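Local coordinates for fumarate lyase (Mesorhizobium sp., PDB 3C8T), which belongs to the fumarate lyase superfamily of largely helical enzymes, whose elongated subunits assemble as tetramers, at residues Ala111-Ile116 with Leu215-Pro220; Ala42-Ile47 with Gln208-Arg213. One frame throughout, in Å; residues are numbered along the deposited sequence.

Overall arrangement
Both interactions concern helix 204-215, held from two directions. Interaction 1 packs the end of this helix and the following loop onto helix 104-140; interaction 2 joins its outer side to the C-terminal end of helix 23-43. Their centres lie about 15 Å apart, and the distances of these centres from the chain centre, about 21 Å and about 36 Å, match their chemistry: the inner contact is buried and wholly apolar, the outer one is a surface contact of charged groups with one leucine alongside. They meet directly where L217 N lies 2.8 Å from A212 O, a probable hydrogen bond that connects the loop of interaction 1 to the helix of interaction 2.

Interaction 1 of 2, residues Ala111-Ile116 with Leu215-Pro220; sequences ATVLQI and LNLGVP
V113 and L114 meet L215 and L217 through branched aliphatic side chains, with no ring, amide or guanidinium among the touching groups, so methyl positions rather than faces and edges define the geometry. The closest approach is V113 CG1 to L217 CD2, at 3.7 Å. The same valine methyl lies 4.0 Å from L217 CD1, which places it against both branches of the leucine fork. Its position follows from the first torsion: V113 CG1 stands opposite the backbone N (chi1 161°), and the two side chains run past each other in opposite senses. L217 CD1 also has L114 CD2 as a neighbour, at 4.1 Å, and here the side chains cross at about a right angle. L217 thus reaches two successive residues of the helix. The remaining pair is looser, with L114 CD1 and L215 CD2 4.5 Å apart. No hydrogen bond joins the two segments, and the buried surface, 168 Å² summed over both sides, is modest.

The polar bonds nearby come from R117, just past the segment on helix 104-140: NH2 donates a hydrogen bond to L215 O, and NH1 a weak one to N216 O. L217 also packs on R117, while T33 of helix 23-43 touches L114 and W224 touches V113. Beyond the leucine, backbone bonds from G218 to L186 and V188 tie down the loop.

Helix 204-215 gives way to loop at N216, whose positive phi of 64° and two bonds back into the last turn define a Schellman motif. L215 and L217, on either side of this residue in sequence, both direct their CB atoms toward helix 104-140: a Schellman helix end seated by apolar residues on a long neighbouring helix, in a predominantly helical fold of the fumarate lyase superfamily.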
loop_
_atom_site.group_PDB
_atom_site.type_symbol
_atom_site.label_atom_id
_atom_site.label_comp_id
_atom_site.label_asym_id
_atom_site.label_seq_id
_atom_site.Cartn_x
_atom_site.Cartn_y
_atom_site.Cartn_z
ATOM N N ALA A 111 -15.972 2.217 23.771
ATOM C CA ALA A 111 -15.037 1.249 24.387
ATOM C C ALA A 111 -13.676 1.221 23.702
ATOM O O ALA A 111 -12.648 1.081 24.368
ATOM C CB ALA A 111 -15.632 -0.160 24.397
ATOM N N THR A 112 -13.682 1.302 22.362
ATOM C CA THR A 112 -12.437 1.444 21.576
ATOM C C THR A 112 -11.671 2.680 21.989
ATOM O O THR A 112 -10.453 2.615 22.189
ATOM C CB THR A 112 -12.705 1.425 20.047
ATOM O OG1 THR A 112 -13.322 0.178 19.718
ATOM C CG2 THR A 112 -11.423 1.589 19.213
ATOM N N VAL A 113 -12.363 3.811 22.116
ATOM C CA VAL A 113 -11.697 5.040 22.555
ATOM C C VAL A 113 -11.061 4.875 23.956
ATOM O O VAL A 113 -9.954 5.336 24.202
ATOM C CB VAL A 113 -12.637 6.280 22.417
ATOM C CG1 VAL A 113 -12.178 7.449 23.253
ATOM C CG2 VAL A 113 -12.765 6.707 20.921
ATOM N N LEU A 114 -11.720 4.156 24.848
ATOM C CA LEU A 114 -11.167 3.918 26.175
ATOM C C LEU A 114 -9.863 3.098 26.114
ATOM O O LEU A 114 -8.914 3.375 26.855
ATOM C CB LEU A 114 -12.200 3.216 27.088
ATOM C CG LEU A 114 -13.434 4.078 27.400
ATOM C CD1 LEU A 114 -14.538 3.213 28.010
ATOM C CD2 LEU A 114 -13.070 5.220 28.295
ATOM N N GLN A 115 -9.834 2.076 25.261
ATOM C CA GLN A 115 -8.614 1.329 25.029
ATOM C C GLN A 115 -7.529 2.218 24.396
ATOM O O GLN A 115 -6.387 2.219 24.854
ATOM C CB GLN A 115 -8.940 0.166 24.119
ATOM C CG GLN A 115 -9.797 -0.960 24.772
ATOM C CD GLN A 115 -10.200 -2.005 23.735
ATOM O OE1 GLN A 115 -10.608 -1.663 22.637
ATOM N NE2 GLN A 115 -10.042 -3.277 24.067
ATOM N N ILE A 116 -7.869 2.960 23.340
ATOM C CA ILE A 116 -6.934 3.942 22.733
ATOM C C ILE A 116 -6.293 4.907 23.769
ATOM O O ILE A 116 -5.104 5.232 23.660
ATOM C CB ILE A 116 -7.597 4.725 21.548
ATOM C CG1 ILE A 116 -7.942 3.746 20.375
ATOM C CG2 ILE A 116 -6.687 5.802 21.003
ATOM C CD1 ILE A 116 -8.774 4.375 19.235
ATOM N N LEU A 215 -17.004 9.518 31.722
ATOM C CA LEU A 215 -15.905 8.671 31.287
ATOM C C LEU A 215 -14.620 9.462 31.200
ATOM O O LEU A 215 -13.571 8.910 30.898
ATOM C CB LEU A 215 -16.209 8.087 29.909
ATOM C CG LEU A 215 -17.351 7.089 29.859
ATOM C CD1 LEU A 215 -17.676 6.734 28.410
ATOM C CD2 LEU A 215 -16.989 5.862 30.676
ATOM N N ASN A 216 -14.719 10.767 31.419
ATOM C CA ASN A 216 -13.577 11.648 31.267
ATOM C C ASN A 216 -13.055 11.718 29.820
ATOM O O ASN A 216 -11.862 11.699 29.607
ATOM C CB ASN A 216 -12.472 11.228 32.250
ATOM C CG ASN A 216 -11.352 12.245 32.341
ATOM O OD1 ASN A 216 -11.550 13.439 32.107
ATOM N ND2 ASN A 216 -10.147 11.764 32.661
ATOM N N LEU A 217 -13.958 11.849 28.844
ATOM C CA LEU A 217 -13.589 11.985 27.431
ATOM C C LEU A 217 -14.031 13.350 26.914
ATOM O O LEU A 217 -14.887 14.011 27.544
ATOM C CB LEU A 217 -14.245 10.861 26.607
ATOM C CG LEU A 217 -13.725 9.448 26.902
ATOM C CD1 LEU A 217 -14.623 8.391 26.308
ATOM C CD2 LEU A 217 -12.207 9.244 26.458
ATOM N N GLY A 218 -13.489 13.795 25.778
ATOM C CA GLY A 218 -14.055 15.027 25.172
ATOM C C GLY A 218 -15.454 14.714 24.604
ATOM O O GLY A 218 -15.886 13.557 24.592
ATOM N N VAL A 219 -16.133 15.753 24.133
ATOM C CA VAL A 219 -17.389 15.676 23.421
ATOM C C VAL A 219 -17.085 15.951 21.945
ATOM O O VAL A 219 -16.465 16.960 21.628
ATOM C CB VAL A 219 -18.399 16.753 23.952
ATOM C CG1 VAL A 219 -19.737 16.746 23.174
ATOM C CG2 VAL A 219 -18.667 16.590 25.479
ATOM N N PRO A 220 -17.509 15.056 21.027
ATOM C CA PRO A 220 -17.296 15.308 19.598
ATOM C C PRO A 220 -18.125 16.491 19.122
ATOM O O PRO A 220 -19.173 16.825 19.730
ATOM C CB PRO A 220 -17.840 14.029 18.948
ATOM C CG PRO A 220 -18.921 13.555 19.877
ATOM C CD PRO A 220 -18.248 13.796 21.239
#

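Interaction 2 of 2, residues Ala42-Ile47 with Gln208-Arg213; sequences ARLGII and QRELAR
E210 OE1 is approached by three nitrogens from two arginines. R43 NE donates to E210 OE1 at 3.0 Å, with a bent N-H...O angle of 133°. R43 NH2 is placed still closer to E210 OE1, at 2.5 Å; the bond is straighter, but so short that its exact length is doubtful. Together they make a forked salt bridge in which one oxygen sits at the edge of the R43 guanidinium. NE lies on the anti side of the carboxylate and out of its plane, and the two flat groups stand 88° apart. The third nitrogen, R213 NH2, is 3.2 Å from E210 OE1, but the oxygen lies over a face of that guanidinium, so attraction of charge operates without an N-H directed at it. The arginines gather round the shared carboxylate with their guanidinium planes 19° apart and R43 NE 3.7 Å from R213 NH2.

This network spans the end of helix 23-43 and the side of helix 204-215. The first helix closes in a Schellman motif: G45, with positive phi, donates from N to A42 O, and I46 N returns to Q41 O.

Next to the charges, L44 CD1 packs 3.7 Å from E210 CG, the two side chains crossing obliquely. A bend at chi2 lets the glutamate lay its aliphatic part against the leucine while turning its carboxylate to R43. L44 also touches D206 and V207, and its carbonyl oxygen accepts a hydrogen bond from R203 NH2. R43 has a second acidic partner, E214, reached through NH1, which probably helps fix the rotation of its guanidinium.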
loop_
_atom_site.group_PDB
_atom_site.type_symbol
_atom_site.label_atom_id
_atom_site.label_comp_id
_atom_site.label_asym_id
_atom_site.label_seq_id
_atom_site.Cartn_x
_atom_site.Cartn_y
_atom_site.Cartn_z
ATOM N N ALA A 42 -29.607 9.092 34.702
ATOM C CA ALA A 42 -30.299 9.239 35.968
ATOM C C ALA A 42 -30.129 10.651 36.481
ATOM O O ALA A 42 -31.079 11.228 37.024
ATOM C CB ALA A 42 -29.809 8.241 36.971
ATOM N N ARG A 43 -28.928 11.213 36.303
ATOM C CA ARG A 43 -28.682 12.625 36.625
ATOM C C ARG A 43 -29.522 13.605 35.807
ATOM O O ARG A 43 -29.886 14.664 36.300
ATOM C CB ARG A 43 -27.207 12.992 36.483
ATOM C CG ARG A 43 -26.353 12.495 37.624
ATOM C CD ARG A 43 -25.068 13.290 37.752
ATOM N NE ARG A 43 -24.258 13.226 36.544
ATOM C CZ ARG A 43 -23.363 12.275 36.270
ATOM N NH1 ARG A 43 -23.143 11.266 37.118
ATOM N NH2 ARG A 43 -22.686 12.341 35.128
ATOM N N LEU A 44 -29.812 13.275 34.561
ATOM C CA LEU A 44 -30.609 14.167 33.715
ATOM C C LEU A 44 -32.092 13.839 33.829
ATOM O O LEU A 44 -32.899 14.341 33.052
ATOM C CB LEU A 44 -30.170 14.073 32.240
ATOM C CG LEU A 44 -28.744 14.536 31.902
ATOM C CD1 LEU A 44 -28.197 13.792 30.708
ATOM C CD2 LEU A 44 -28.665 16.064 31.687
ATOM N N GLY A 45 -32.432 12.955 34.765
ATOM C CA GLY A 45 -33.819 12.533 35.005
ATOM C C GLY A 45 -34.441 11.744 33.866
ATOM O O GLY A 45 -35.654 11.773 33.670
ATOM N N ILE A 46 -33.624 11.026 33.107
ATOM C CA ILE A 46 -34.146 10.365 31.912
ATOM C C ILE A 46 -34.575 8.943 32.211
ATOM O O ILE A 46 -35.513 8.417 31.598
ATOM C CB ILE A 46 -33.194 10.498 30.691
ATOM C CG1 ILE A 46 -33.303 11.921 30.147
ATOM C CG2 ILE A 46 -33.556 9.509 29.589
ATOM C CD1 ILE A 46 -32.139 12.332 29.327
ATOM N N ILE A 47 -33.891 8.336 33.169
ATOM C CA ILE A 47 -34.282 7.041 33.696
ATOM C C ILE A 47 -34.332 7.250 35.215
ATOM O O ILE A 47 -33.714 8.200 35.687
ATOM C CB ILE A 47 -33.288 5.907 33.298
ATOM C CG1 ILE A 47 -31.891 6.147 33.893
ATOM C CG2 ILE A 47 -33.225 5.722 31.756
ATOM C CD1 ILE A 47 -31.087 4.866 34.026
ATOM N N GLN A 208 -25.213 12.852 25.807
ATOM C CA GLN A 208 -23.910 12.680 25.145
ATOM C C GLN A 208 -22.802 13.412 25.897
ATOM O O GLN A 208 -21.720 12.852 26.145
ATOM C CB GLN A 208 -23.989 13.173 23.674
ATOM C CG GLN A 208 -22.730 12.915 22.877
ATOM C CD GLN A 208 -22.715 13.631 21.572
ATOM O OE1 GLN A 208 -22.229 14.755 21.498
ATOM N NE2 GLN A 208 -23.248 12.995 20.511
ATOM N N ARG A 209 -23.078 14.662 26.248
ATOM C CA ARG A 209 -22.181 15.484 27.053
ATOM C C ARG A 209 -21.978 14.983 28.488
ATOM O O ARG A 209 -20.851 14.954 28.981
ATOM C CB ARG A 209 -22.708 16.914 27.083
ATOM C CG ARG A 209 -22.591 17.601 25.754
ATOM C CD ARG A 209 -23.490 18.814 25.706
ATOM N NE ARG A 209 -23.395 19.480 24.404
ATOM C CZ ARG A 209 -24.315 20.321 23.942
ATOM N NH1 ARG A 209 -25.402 20.580 24.669
ATOM N NH2 ARG A 209 -24.164 20.885 22.746
ATOM N N GLU A 210 -23.063 14.611 29.165
ATOM C CA GLU A 210 -22.949 13.990 30.482
ATOM C C GLU A 210 -22.103 12.720 30.486
ATOM O O GLU A 210 -21.310 12.482 31.404
ATOM C CB GLU A 210 -24.324 13.688 31.071
ATOM C CG GLU A 210 -24.813 14.754 31.981
ATOM C CD GLU A 210 -23.754 15.167 33.009
ATOM O OE1 GLU A 210 -23.440 14.358 33.931
ATOM O OE2 GLU A 210 -23.238 16.305 32.874
ATOM N N LEU A 211 -22.306 11.904 29.464
ATOM C CA LEU A 211 -21.585 10.657 29.280
ATOM C C LEU A 211 -20.085 10.882 29.061
ATOM O O LEU A 211 -19.274 10.163 29.607
ATOM C CB LEU A 211 -22.204 9.871 28.125
ATOM C CG LEU A 211 -21.548 8.555 27.716
ATOM C CD1 LEU A 211 -21.661 7.577 28.836
ATOM C CD2 LEU A 211 -22.240 8.010 26.483
ATOM N N ALA A 212 -19.726 11.901 28.299
ATOM C CA ALA A 212 -18.321 12.243 28.102
ATOM C C ALA A 212 -17.689 12.560 29.474
ATOM O O ALA A 212 -16.579 12.124 29.795
ATOM C CB ALA A 212 -18.207 13.417 27.163
ATOM N N ARG A 213 -18.440 13.297 30.291
ATOM C CA ARG A 213 -17.975 13.721 31.585
ATOM C C ARG A 213 -17.763 12.516 32.469
ATOM O O ARG A 213 -16.726 12.407 33.089
ATOM C CB ARG A 213 -18.957 14.719 32.191
ATOM C CG ARG A 213 -18.366 15.556 33.307
ATOM C CD ARG A 213 -19.176 16.835 33.553
ATOM N NE ARG A 213 -20.328 16.691 34.462
ATOM C CZ ARG A 213 -20.498 15.745 35.389
ATOM N NH1 ARG A 213 -19.591 14.795 35.584
ATOM N NH2 ARG A 213 -21.595 15.754 36.137
#